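Long-range contacts in nucleoside-diphosphate-sugar epimerase (PDB 2X4G), which probably acts as an NAD(P)-dependent epimerase or related short-chain oxidoreductase on nucleotide sugars, though its exact substrate and reaction remain unproven: residues A12-A21 and I33-I43; R232-T242 and L306-F317. One frame throughout, in Å; residues are numbered along the deposited sequence.

Contact 1. Residues A12-A21 and I33-I43; sequences AHVKYAVLGA and IRAAGHDLVLI
D39 gives its backbone N-H to V14 O at 2.8 Å, the first of five backbone bonds that join strand 15-19, with V14 just ahead of it, to the parallel strand 39-43. D39 O then receives Y16 N, Y16 O accepts from V41 N at 2.9 Å, V41 O takes V18 N, and V18 O takes I43 N. Between these bonds the CA hydrogens of K15 and A17 lean on D39 O and V41 O.

With CG set beside its own backbone N (chi1 -63°), Y16 brings its ring up to H38 in a T-shaped stack. The planes stand at 85°, and the tyrosine edge touches the imidazole face, CE1 lying 3.5 Å from H38 ND1. The carbonyl of A36 lies over the opposite face of H38, so the imidazole is held between two groups, while Y16 OH bonds to E231 of helix 219-232.

Strand, helix and strand together form the first right-handed beta-alpha-beta crossover of a Rossmann fold, and G20 and A21 begin the glycine-rich turn after the first strand. At the far end of the helix, G37 takes the positive phi of a Schellman motif.

I33, branched and apolar, packs from the helix onto the sheet, its CD1 against V18 CG2 and 4.0 Å from Y16 CB, and A21 CB rests 3.7 Å from L42 CD2. On the other sheet face small A17 lies beside V41, CB to CB 3.9 Å, and L19 CD1 meets I43 CD1 at 3.7 Å. K15 lays CG against D39 CB, 3.7 Å away, while its NZ reaches a salt bridge with E59.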
loop_
_atom_site.group_PDB
_atom_site.type_symbol
_atom_site.label_atom_id
_atom_site.label_comp_id
_atom_site.label_asym_id
_atom_site.label_seq_id
_atom_site.Cartn_x
_atom_site.Cartn_y
_atom_site.Cartn_z
ATOM N N ALA A 12 -35.801 -14.138 -33.210
ATOM C CA ALA A 12 -34.354 -13.880 -32.891
ATOM C C ALA A 12 -33.532 -15.195 -32.837
ATOM O O ALA A 12 -33.231 -15.714 -31.757
ATOM C CB ALA A 12 -34.228 -13.082 -31.558
ATOM N N HIS A 13 -33.157 -15.694 -34.017
ATOM C CA HIS A 13 -32.535 -17.027 -34.204
ATOM C C HIS A 13 -31.197 -17.343 -33.445
ATOM O O HIS A 13 -30.837 -18.519 -33.319
ATOM C CB HIS A 13 -32.406 -17.364 -35.732
ATOM C CG HIS A 13 -31.452 -16.474 -36.509
ATOM N ND1 HIS A 13 -31.551 -15.091 -36.536
ATOM C CD2 HIS A 13 -30.409 -16.785 -37.326
ATOM C CE1 HIS A 13 -30.593 -14.590 -37.303
ATOM N NE2 HIS A 13 -29.888 -15.596 -37.797
ATOM N N VAL A 14 -30.470 -16.353 -32.934
ATOM C CA VAL A 14 -29.202 -16.652 -32.260
ATOM C C VAL A 14 -29.231 -16.203 -30.789
ATOM O O VAL A 14 -29.801 -15.178 -30.455
ATOM C CB VAL A 14 -28.013 -16.067 -33.054
ATOM C CG1 VAL A 14 -26.724 -16.315 -32.354
ATOM C CG2 VAL A 14 -27.951 -16.704 -34.419
ATOM N N LYS A 15 -28.632 -16.996 -29.907
ATOM C CA LYS A 15 -28.662 -16.733 -28.462
ATOM C C LYS A 15 -27.224 -16.557 -27.958
ATOM O O LYS A 15 -26.400 -17.480 -28.091
ATOM C CB LYS A 15 -29.325 -17.919 -27.755
ATOM C CG LYS A 15 -30.247 -17.584 -26.597
ATOM C CD LYS A 15 -30.834 -18.867 -25.989
ATOM C CE LYS A 15 -32.336 -18.775 -25.800
ATOM N NZ LYS A 15 -32.883 -19.876 -24.957
ATOM N N TYR A 16 -26.906 -15.380 -27.423
ATOM C CA TYR A 16 -25.581 -15.133 -26.852
ATOM C C TYR A 16 -25.706 -14.753 -25.389
ATOM O O TYR A 16 -26.625 -14.029 -25.017
ATOM C CB TYR A 16 -24.826 -14.029 -27.595
ATOM C CG TYR A 16 -24.502 -14.328 -29.056
ATOM C CD1 TYR A 16 -25.013 -13.538 -30.064
ATOM C CD2 TYR A 16 -23.666 -15.379 -29.423
ATOM C CE1 TYR A 16 -24.723 -13.776 -31.382
ATOM C CE2 TYR A 16 -23.374 -15.623 -30.752
ATOM C CZ TYR A 16 -23.913 -14.808 -31.720
ATOM O OH TYR A 16 -23.675 -14.991 -33.051
ATOM N N ALA A 17 -24.771 -15.239 -24.571
ATOM C CA ALA A 17 -24.773 -14.997 -23.130
ATOM C C ALA A 17 -23.628 -14.089 -22.735
ATOM O O ALA A 17 -22.633 -14.025 -23.433
ATOM C CB ALA A 17 -24.664 -16.312 -22.371
ATOM N N VAL A 18 -23.783 -13.400 -21.603
ATOM C CA VAL A 18 -22.745 -12.540 -21.038
ATOM C C VAL A 18 -22.622 -12.813 -19.547
ATOM O O VAL A 18 -23.619 -12.751 -18.836
ATOM C CB VAL A 18 -23.120 -11.044 -21.177
ATOM C CG1 VAL A 18 -21.961 -10.160 -20.736
ATOM C CG2 VAL A 18 -23.530 -10.712 -22.593
ATOM N N LEU A 19 -21.422 -13.135 -19.069
ATOM C CA LEU A 19 -21.141 -13.151 -17.629
ATOM C C LEU A 19 -20.512 -11.837 -17.288
ATOM O O LEU A 19 -19.658 -11.361 -18.035
ATOM C CB LEU A 19 -20.159 -14.251 -17.247
ATOM C CG LEU A 19 -20.795 -15.641 -17.303
ATOM C CD1 LEU A 19 -20.779 -16.163 -18.755
ATOM C CD2 LEU A 19 -20.135 -16.613 -16.351
ATOM N N GLY A 20 -20.904 -11.266 -16.153
ATOM C CA GLY A 20 -20.380 -9.979 -15.706
ATOM C C GLY A 20 -21.070 -8.825 -16.394
ATOM O O GLY A 20 -20.467 -7.777 -16.597
ATOM N N ALA A 21 -22.349 -9.019 -16.708
ATOM C CA ALA A 21 -23.166 -8.042 -17.408
ATOM C C ALA A 21 -23.437 -6.752 -16.649
ATOM O O ALA A 21 -23.823 -5.757 -17.253
ATOM C CB ALA A 21 -24.480 -8.665 -17.781
ATOM N N ILE A 33 -25.671 -6.978 -28.089
ATOM C CA ILE A 33 -26.361 -8.218 -28.438
ATOM C C ILE A 33 -27.829 -7.934 -28.644
ATOM O O ILE A 33 -28.433 -8.452 -29.546
ATOM C CB ILE A 33 -26.218 -9.276 -27.332
ATOM C CG1 ILE A 33 -24.756 -9.755 -27.194
ATOM C CG2 ILE A 33 -27.096 -10.465 -27.602
ATOM C CD1 ILE A 33 -24.446 -10.470 -25.854
ATOM N N ARG A 34 -28.409 -7.103 -27.801
ATOM C CA ARG A 34 -29.780 -6.666 -27.985
ATOM C C ARG A 34 -29.912 -5.817 -29.252
ATOM O O ARG A 34 -30.816 -6.034 -30.040
ATOM C CB ARG A 34 -30.247 -5.902 -26.746
ATOM C CG ARG A 34 -31.628 -5.231 -26.839
ATOM C CD ARG A 34 -32.708 -6.179 -27.348
ATOM N NE ARG A 34 -32.813 -7.396 -26.552
ATOM C CZ ARG A 34 -33.116 -8.599 -27.047
ATOM N NH1 ARG A 34 -33.328 -8.753 -28.379
ATOM N NH2 ARG A 34 -33.200 -9.654 -26.211
ATOM N N ALA A 35 -28.997 -4.887 -29.480
ATOM C CA ALA A 35 -29.031 -4.048 -30.698
ATOM C C ALA A 35 -28.918 -4.850 -32.010
ATOM O O ALA A 35 -29.490 -4.479 -33.031
ATOM C CB ALA A 35 -27.937 -3.000 -30.638
ATOM N N ALA A 36 -28.180 -5.949 -31.985
ATOM C CA ALA A 36 -28.079 -6.832 -33.161
ATOM C C ALA A 36 -29.329 -7.710 -33.384
ATOM O O ALA A 36 -29.395 -8.461 -34.356
ATOM C CB ALA A 36 -26.829 -7.713 -33.062
ATOM N N GLY A 37 -30.304 -7.627 -32.480
ATOM C CA GLY A 37 -31.511 -8.455 -32.562
ATOM C C GLY A 37 -31.301 -9.929 -32.252
ATOM O O GLY A 37 -32.023 -10.770 -32.740
ATOM N N HIS A 38 -30.308 -10.250 -31.437
ATOM C CA HIS A 38 -30.145 -11.599 -30.932
ATOM C C HIS A 38 -30.884 -11.776 -29.607
ATOM O O HIS A 38 -31.310 -10.811 -28.985
ATOM C CB HIS A 38 -28.665 -11.899 -30.804
ATOM C CG HIS A 38 -27.936 -11.728 -32.096
ATOM N ND1 HIS A 38 -26.767 -11.007 -32.209
ATOM C CD2 HIS A 38 -28.249 -12.140 -33.350
ATOM C CE1 HIS A 38 -26.379 -10.999 -33.473
ATOM N NE2 HIS A 38 -27.261 -11.674 -34.184
ATOM N N ASP A 39 -31.073 -13.028 -29.208
ATOM C CA ASP A 39 -31.628 -13.340 -27.911
ATOM C C ASP A 39 -30.498 -13.235 -26.906
ATOM O O ASP A 39 -29.426 -13.805 -27.108
ATOM C CB ASP A 39 -32.232 -14.742 -27.904
ATOM C CG ASP A 39 -33.600 -14.800 -28.582
ATOM O OD1 ASP A 39 -33.979 -15.920 -28.997
ATOM O OD2 ASP A 39 -34.304 -13.749 -28.684
ATOM N N LEU A 40 -30.739 -12.499 -25.828
ATOM C CA LEU A 40 -29.707 -12.211 -24.851
ATOM C C LEU A 40 -29.914 -13.057 -23.625
ATOM O O LEU A 40 -31.017 -13.083 -23.056
ATOM C CB LEU A 40 -29.784 -10.753 -24.458
ATOM C CG LEU A 40 -28.923 -10.275 -23.309
ATOM C CD1 LEU A 40 -27.440 -10.553 -23.581
ATOM C CD2 LEU A 40 -29.226 -8.775 -23.104
ATOM N N VAL A 41 -28.861 -13.752 -23.222
ATOM C CA VAL A 41 -28.850 -14.433 -21.940
ATOM C C VAL A 41 -27.817 -13.753 -21.034
ATOM O O VAL A 41 -26.728 -13.406 -21.484
ATOM C CB VAL A 41 -28.542 -15.942 -22.098
ATOM C CG1 VAL A 41 -28.361 -16.604 -20.737
ATOM C CG2 VAL A 41 -29.653 -16.631 -22.903
ATOM N N LEU A 42 -28.184 -13.543 -19.775
ATOM C CA LEU A 42 -27.287 -12.983 -18.772
ATOM C C LEU A 42 -27.055 -14.016 -17.672
ATOM O O LEU A 42 -27.991 -14.400 -16.954
ATOM C CB LEU A 42 -27.889 -11.723 -18.146
ATOM C CG LEU A 42 -28.279 -10.606 -19.093
ATOM C CD1 LEU A 42 -28.803 -9.408 -18.316
ATOM C CD2 LEU A 42 -27.084 -10.242 -19.965
ATOM N N ILE A 43 -25.816 -14.485 -17.559
ATOM C CA ILE A 43 -25.444 -15.404 -16.498
ATOM C C ILE A 43 -24.891 -14.563 -15.353
ATOM O O ILE A 43 -23.883 -13.905 -15.516
ATOM C CB ILE A 43 -24.407 -16.433 -16.984
ATOM C CG1 ILE A 43 -24.970 -17.262 -18.154
ATOM C CG2 ILE A 43 -24.006 -17.379 -15.847
ATOM C CD1 ILE A 43 -23.919 -18.078 -18.877
#

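Contact 2. Residues R232-T242 and L306-F317; sequences RGRIGERYLLT and LDGRKAREELGF
The ring of Y239 stands between K310 and L315, which approach its opposite faces. L315 CD2 lies over one face, 4.2 Å from the ring centroid in a CH-pi contact. Over the other, K310 NZ sits 5.0 Å from the centroid as a cation-pi partner, its methylene chain crossing the ring at about a right angle. E314 comes to the ring edge instead: its carboxylate plane is turned 76° from the ring, and Y239 OH donates to OE2 at 2.7 Å from above that plane. Y239 OH also accepts R234 N at 2.9 Å, so the hydroxyl donates to the helix and accepts from the backbone, a double role that suits a tyrosine.

Lysine suits its place by length. Extended from a CG anti to the backbone nitrogen (chi1 -172°), K310 delivers NZ to E237 OE2 at 2.9 Å, on the anti lone pair, and to R238 O at 3.0 Å, in the carbonyl plane. R234 bends its chain so that NH2 forms a salt bridge with E314 OE1 at 2.7 Å, while its NH1 makes a salt bridge with E237 OE2. The four charged groups thus make one network of alternating sign. R232 offers NH1 nearly in its guanidinium plane to L315 O, 2.6 Å away, near the C-terminal end of helix 309-315.

Apolar packing continues toward F317: L241 CD2 meets both A311 CB and the F317 ring. A water accepts from A311 N, in the first helical turn, and lies within hydrogen-bonding distance of L240 O, linking helix and strand. G308 is the N-cap, and D307 makes an Asx turn there. With axes at 108°, a short late helix crosses strand 238-241, the helix-on-sheet layering of an alpha/beta fold.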
loop_
_atom_site.group_PDB
_atom_site.type_symbol
_atom_site.label_atom_id
_atom_site.label_comp_id
_atom_site.label_asym_id
_atom_site.label_seq_id
_atom_site.Cartn_x
_atom_site.Cartn_y
_atom_site.Cartn_z
ATOM N N ARG A 232 -16.928 -13.197 -35.158
ATOM C CA ARG A 232 -16.037 -13.150 -36.344
ATOM C C ARG A 232 -14.560 -13.437 -36.137
ATOM O O ARG A 232 -13.865 -13.685 -37.102
ATOM C CB ARG A 232 -16.124 -11.798 -37.038
ATOM C CG ARG A 232 -17.466 -11.526 -37.657
ATOM C CD ARG A 232 -17.546 -10.136 -38.272
ATOM N NE ARG A 232 -18.934 -9.682 -38.331
ATOM C CZ ARG A 232 -19.321 -8.420 -38.537
ATOM N NH1 ARG A 232 -18.433 -7.448 -38.701
ATOM N NH2 ARG A 232 -20.615 -8.127 -38.575
ATOM N N GLY A 233 -14.064 -13.397 -34.910
ATOM C CA GLY A 233 -12.647 -13.659 -34.679
ATOM C C GLY A 233 -12.196 -15.072 -35.018
ATOM O O GLY A 233 -12.985 -16.015 -34.975
ATOM N N ARG A 234 -10.923 -15.215 -35.370
ATOM C CA ARG A 234 -10.318 -16.536 -35.485
ATOM C C ARG A 234 -10.032 -17.117 -34.084
ATOM O O ARG A 234 -9.529 -16.439 -33.178
ATOM C CB ARG A 234 -9.040 -16.496 -36.335
ATOM C CG ARG A 234 -9.256 -15.965 -37.763
ATOM C CD ARG A 234 -8.113 -16.318 -38.737
ATOM N NE ARG A 234 -6.782 -16.306 -38.102
ATOM C CZ ARG A 234 -6.036 -15.221 -37.868
ATOM N NH1 ARG A 234 -4.852 -15.353 -37.289
ATOM N NH2 ARG A 234 -6.458 -14.004 -38.191
ATOM N N ILE A 235 -10.368 -18.392 -33.935
ATOM C CA ILE A 235 -10.255 -19.122 -32.683
ATOM C C ILE A 235 -8.806 -19.044 -32.254
ATOM O O ILE A 235 -7.919 -19.299 -33.041
ATOM C CB ILE A 235 -10.679 -20.637 -32.862
ATOM C CG1 ILE A 235 -12.054 -20.786 -33.589
ATOM C CG2 ILE A 235 -10.684 -21.360 -31.523
ATOM C CD1 ILE A 235 -12.055 -20.528 -35.252
ATOM N N GLY A 236 -8.566 -18.642 -31.020
ATOM C CA GLY A 236 -7.212 -18.567 -30.493
ATOM C C GLY A 236 -6.466 -17.271 -30.762
ATOM O O GLY A 236 -5.313 -17.134 -30.353
ATOM N N GLU A 237 -7.112 -16.318 -31.435
ATOM C CA GLU A 237 -6.485 -15.030 -31.739
ATOM C C GLU A 237 -6.900 -13.922 -30.762
ATOM O O GLU A 237 -7.978 -13.966 -30.164
ATOM C CB GLU A 237 -6.849 -14.605 -33.152
ATOM C CG GLU A 237 -6.356 -15.545 -34.264
ATOM C CD GLU A 237 -4.856 -15.704 -34.255
ATOM O OE1 GLU A 237 -4.374 -16.864 -34.308
ATOM O OE2 GLU A 237 -4.158 -14.665 -34.166
ATOM N N ARG A 238 -6.036 -12.927 -30.609
ATOM C CA ARG A 238 -6.361 -11.707 -29.855
ATOM C C ARG A 238 -6.847 -10.627 -30.815
ATOM O O ARG A 238 -6.451 -10.600 -31.985
ATOM C CB ARG A 238 -5.141 -11.180 -29.098
ATOM C CG ARG A 238 -4.365 -12.268 -28.376
ATOM C CD ARG A 238 -3.552 -11.772 -27.198
ATOM N NE ARG A 238 -2.230 -11.308 -27.605
ATOM C CZ ARG A 238 -1.136 -11.320 -26.836
ATOM N NH1 ARG A 238 -1.158 -11.789 -25.589
ATOM N NH2 ARG A 238 0.002 -10.870 -27.337
ATOM N N TYR A 239 -7.717 -9.747 -30.333
ATOM C CA TYR A 239 -8.129 -8.587 -31.112
ATOM C C TYR A 239 -8.199 -7.368 -30.221
ATOM O O TYR A 239 -9.032 -7.283 -29.319
ATOM C CB TYR A 239 -9.478 -8.829 -31.775
ATOM C CG TYR A 239 -9.432 -9.911 -32.804
ATOM C CD1 TYR A 239 -9.707 -11.228 -32.468
ATOM C CD2 TYR A 239 -9.081 -9.624 -34.112
ATOM C CE1 TYR A 239 -9.663 -12.228 -33.426
ATOM C CE2 TYR A 239 -9.022 -10.616 -35.067
ATOM C CZ TYR A 239 -9.320 -11.914 -34.719
ATOM O OH TYR A 239 -9.258 -12.891 -35.681
ATOM N N LEU A 240 -7.285 -6.435 -30.479
ATOM C CA LEU A 240 -7.277 -5.143 -29.818
ATOM C C LEU A 240 -8.434 -4.253 -30.336
ATOM O O LEU A 240 -8.605 -4.039 -31.546
ATOM C CB LEU A 240 -5.934 -4.472 -30.037
ATOM C CG LEU A 240 -4.745 -5.041 -29.269
ATOM C CD1 LEU A 240 -3.441 -4.507 -29.859
ATOM C CD2 LEU A 240 -4.878 -4.671 -27.769
ATOM N N LEU A 241 -9.241 -3.776 -29.385
ATOM C CA LEU A 241 -10.414 -2.981 -29.667
ATOM C C LEU A 241 -10.067 -1.595 -29.143
ATOM O O LEU A 241 -10.066 -1.379 -27.959
ATOM C CB LEU A 241 -11.643 -3.593 -28.978
ATOM C CG LEU A 241 -11.942 -5.069 -29.339
ATOM C CD1 LEU A 241 -13.089 -5.626 -28.527
ATOM C CD2 LEU A 241 -12.230 -5.240 -30.840
ATOM N N THR A 242 -9.746 -0.679 -30.057
ATOM C CA THR A 242 -9.069 0.569 -29.728
ATOM C C THR A 242 -9.901 1.756 -30.114
ATOM O O THR A 242 -10.779 1.652 -30.960
ATOM C CB THR A 242 -7.743 0.694 -30.487
ATOM O OG1 THR A 242 -8.000 0.759 -31.889
ATOM C CG2 THR A 242 -6.862 -0.499 -30.235
ATOM N N LEU A 306 -2.095 1.550 -28.779
ATOM C CA LEU A 306 -2.527 0.288 -29.359
ATOM C C LEU A 306 -2.857 0.469 -30.850
ATOM O O LEU A 306 -3.351 1.514 -31.248
ATOM C CB LEU A 306 -3.733 -0.253 -28.587
ATOM C CG LEU A 306 -3.566 -0.390 -27.059
ATOM C CD1 LEU A 306 -4.687 -1.226 -26.429
ATOM C CD2 LEU A 306 -2.202 -0.972 -26.664
ATOM N N ASP A 307 -2.549 -0.550 -31.654
ATOM C CA ASP A 307 -2.792 -0.576 -33.091
ATOM C C ASP A 307 -4.081 -1.335 -33.300
ATOM O O ASP A 307 -4.176 -2.498 -32.923
ATOM C CB ASP A 307 -1.630 -1.319 -33.800
ATOM C CG ASP A 307 -1.689 -1.241 -35.351
ATOM O OD1 ASP A 307 -0.715 -1.683 -36.014
ATOM O OD2 ASP A 307 -2.686 -0.726 -35.911
ATOM N N GLY A 308 -5.062 -0.681 -33.919
ATOM C CA GLY A 308 -6.376 -1.278 -34.172
ATOM C C GLY A 308 -6.612 -1.962 -35.510
ATOM O O GLY A 308 -7.741 -2.328 -35.812
ATOM N N ARG A 309 -5.566 -2.177 -36.296
ATOM C CA ARG A 309 -5.723 -2.689 -37.666
ATOM C C ARG A 309 -6.307 -4.101 -37.776
ATOM O O ARG A 309 -7.107 -4.379 -38.678
ATOM C CB ARG A 309 -4.378 -2.675 -38.395
ATOM C CG ARG A 309 -3.894 -1.291 -38.848
ATOM C CD ARG A 309 -2.366 -1.321 -39.051
ATOM N NE ARG A 309 -1.877 -0.352 -40.036
ATOM C CZ ARG A 309 -0.600 -0.257 -40.414
ATOM N NH1 ARG A 309 0.321 -1.061 -39.872
ATOM N NH2 ARG A 309 -0.236 0.650 -41.326
ATOM N N LYS A 310 -5.880 -5.002 -36.892
ATOM C CA LYS A 310 -6.313 -6.396 -36.970
ATOM C C LYS A 310 -7.823 -6.429 -36.852
ATOM O O LYS A 310 -8.478 -6.992 -37.718
ATOM C CB LYS A 310 -5.671 -7.244 -35.876
ATOM C CG LYS A 310 -5.923 -8.739 -35.991
ATOM C CD LYS A 310 -5.120 -9.489 -34.937
ATOM C CE LYS A 310 -5.251 -11.011 -35.047
ATOM N NZ LYS A 310 -4.485 -11.756 -33.979
ATOM N N ALA A 311 -8.372 -5.803 -35.809
ATOM C CA ALA A 311 -9.838 -5.752 -35.617
ATOM C C ALA A 311 -10.574 -5.161 -36.829
ATOM O O ALA A 311 -11.621 -5.659 -37.242
ATOM C CB ALA A 311 -10.192 -4.955 -34.370
ATOM N N ARG A 312 -10.027 -4.088 -37.381
ATOM C CA ARG A 312 -10.623 -3.437 -38.515
ATOM C C ARG A 312 -10.707 -4.323 -39.748
ATOM O O ARG A 312 -11.754 -4.424 -40.362
ATOM C CB ARG A 312 -9.808 -2.207 -38.872
ATOM C CG ARG A 312 -10.408 -1.404 -40.005
ATOM C CD ARG A 312 -9.565 -0.217 -40.332
ATOM N NE ARG A 312 -10.424 0.908 -40.663
ATOM C CZ ARG A 312 -10.463 2.053 -39.997
ATOM N NH1 ARG A 312 -9.673 2.267 -38.951
ATOM N NH2 ARG A 312 -11.299 3.000 -40.391
ATOM N N GLU A 313 -9.593 -4.941 -40.119
ATOM C CA GLU A 313 -9.537 -5.751 -41.329
ATOM C C GLU A 313 -10.307 -7.069 -41.171
ATOM O O GLU A 313 -11.069 -7.457 -42.044
ATOM C CB GLU A 313 -8.076 -5.986 -41.717
ATOM C CG GLU A 313 -7.332 -4.653 -42.020
ATOM C CD GLU A 313 -5.894 -4.844 -42.557
ATOM O OE1 GLU A 313 -4.938 -4.398 -41.865
ATOM O OE2 GLU A 313 -5.730 -5.427 -43.665
ATOM N N GLU A 314 -10.146 -7.725 -40.035
ATOM C CA GLU A 314 -10.791 -9.002 -39.812
ATOM C C GLU A 314 -12.216 -8.857 -39.332
ATOM O O GLU A 314 -13.100 -9.523 -39.841
ATOM C CB GLU A 314 -9.993 -9.820 -38.807
ATOM C CG GLU A 314 -8.542 -10.003 -39.242
ATOM C CD GLU A 314 -7.888 -11.270 -38.719
ATOM O OE1 GLU A 314 -6.647 -11.364 -38.839
ATOM O OE2 GLU A 314 -8.590 -12.166 -38.187
ATOM N N LEU A 315 -12.447 -7.988 -38.357
ATOM C CA LEU A 315 -13.777 -7.904 -37.721
ATOM C C LEU A 315 -14.708 -6.889 -38.364
ATOM O O LEU A 315 -15.911 -6.962 -38.176
ATOM C CB LEU A 315 -13.663 -7.616 -36.217
ATOM C CG LEU A 315 -12.664 -8.513 -35.483
ATOM C CD1 LEU A 315 -12.546 -8.141 -34.018
ATOM C CD2 LEU A 315 -13.057 -9.975 -35.661
ATOM N N GLY A 316 -14.157 -5.969 -39.143
ATOM C CA GLY A 316 -14.903 -4.814 -39.596
ATOM C C GLY A 316 -15.015 -3.759 -38.502
ATOM O O GLY A 316 -15.758 -2.786 -38.644
ATOM N N PHE A 317 -14.263 -3.917 -37.413
ATOM C CA PHE A 317 -14.429 -3.010 -36.288
ATOM C C PHE A 317 -13.477 -1.830 -36.257
ATOM O O PHE A 317 -12.275 -1.969 -36.431
ATOM C CB PHE A 317 -14.297 -3.720 -34.955
ATOM C CG PHE A 317 -14.302 -2.773 -33.804
ATOM C CD1 PHE A 317 -13.114 -2.265 -33.305
ATOM C CD2 PHE A 317 -15.500 -2.323 -33.272
ATOM C CE1 PHE A 317 -13.119 -1.364 -32.269
ATOM C CE2 PHE A 317 -15.510 -1.416 -32.234
ATOM C CZ PHE A 317 -14.316 -0.926 -31.739
HETATM O O HOH W 1 -6.928 -4.609 -33.576
#

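Contact 1 closes before contact 2 opens along the chain, and contact 2 joins residues more than sixty positions apart. Their centres are 21 Å apart and their nearest atoms about 7 Å, without touching. Both reach one mixed sheet: strands 15-19 and 39-44 lie toward one side, and strands 80-83, 121-124 and 176-185 lead across to strand 238-247. Helix 219-232 links the two places, since Y16 and H38 of contact 1 and L315 and F317 of contact 2 all touch it. The N-terminal Rossmann unit, of the kind that binds dinucleotides in this family, and a late helix are thereby built onto a common layered framework.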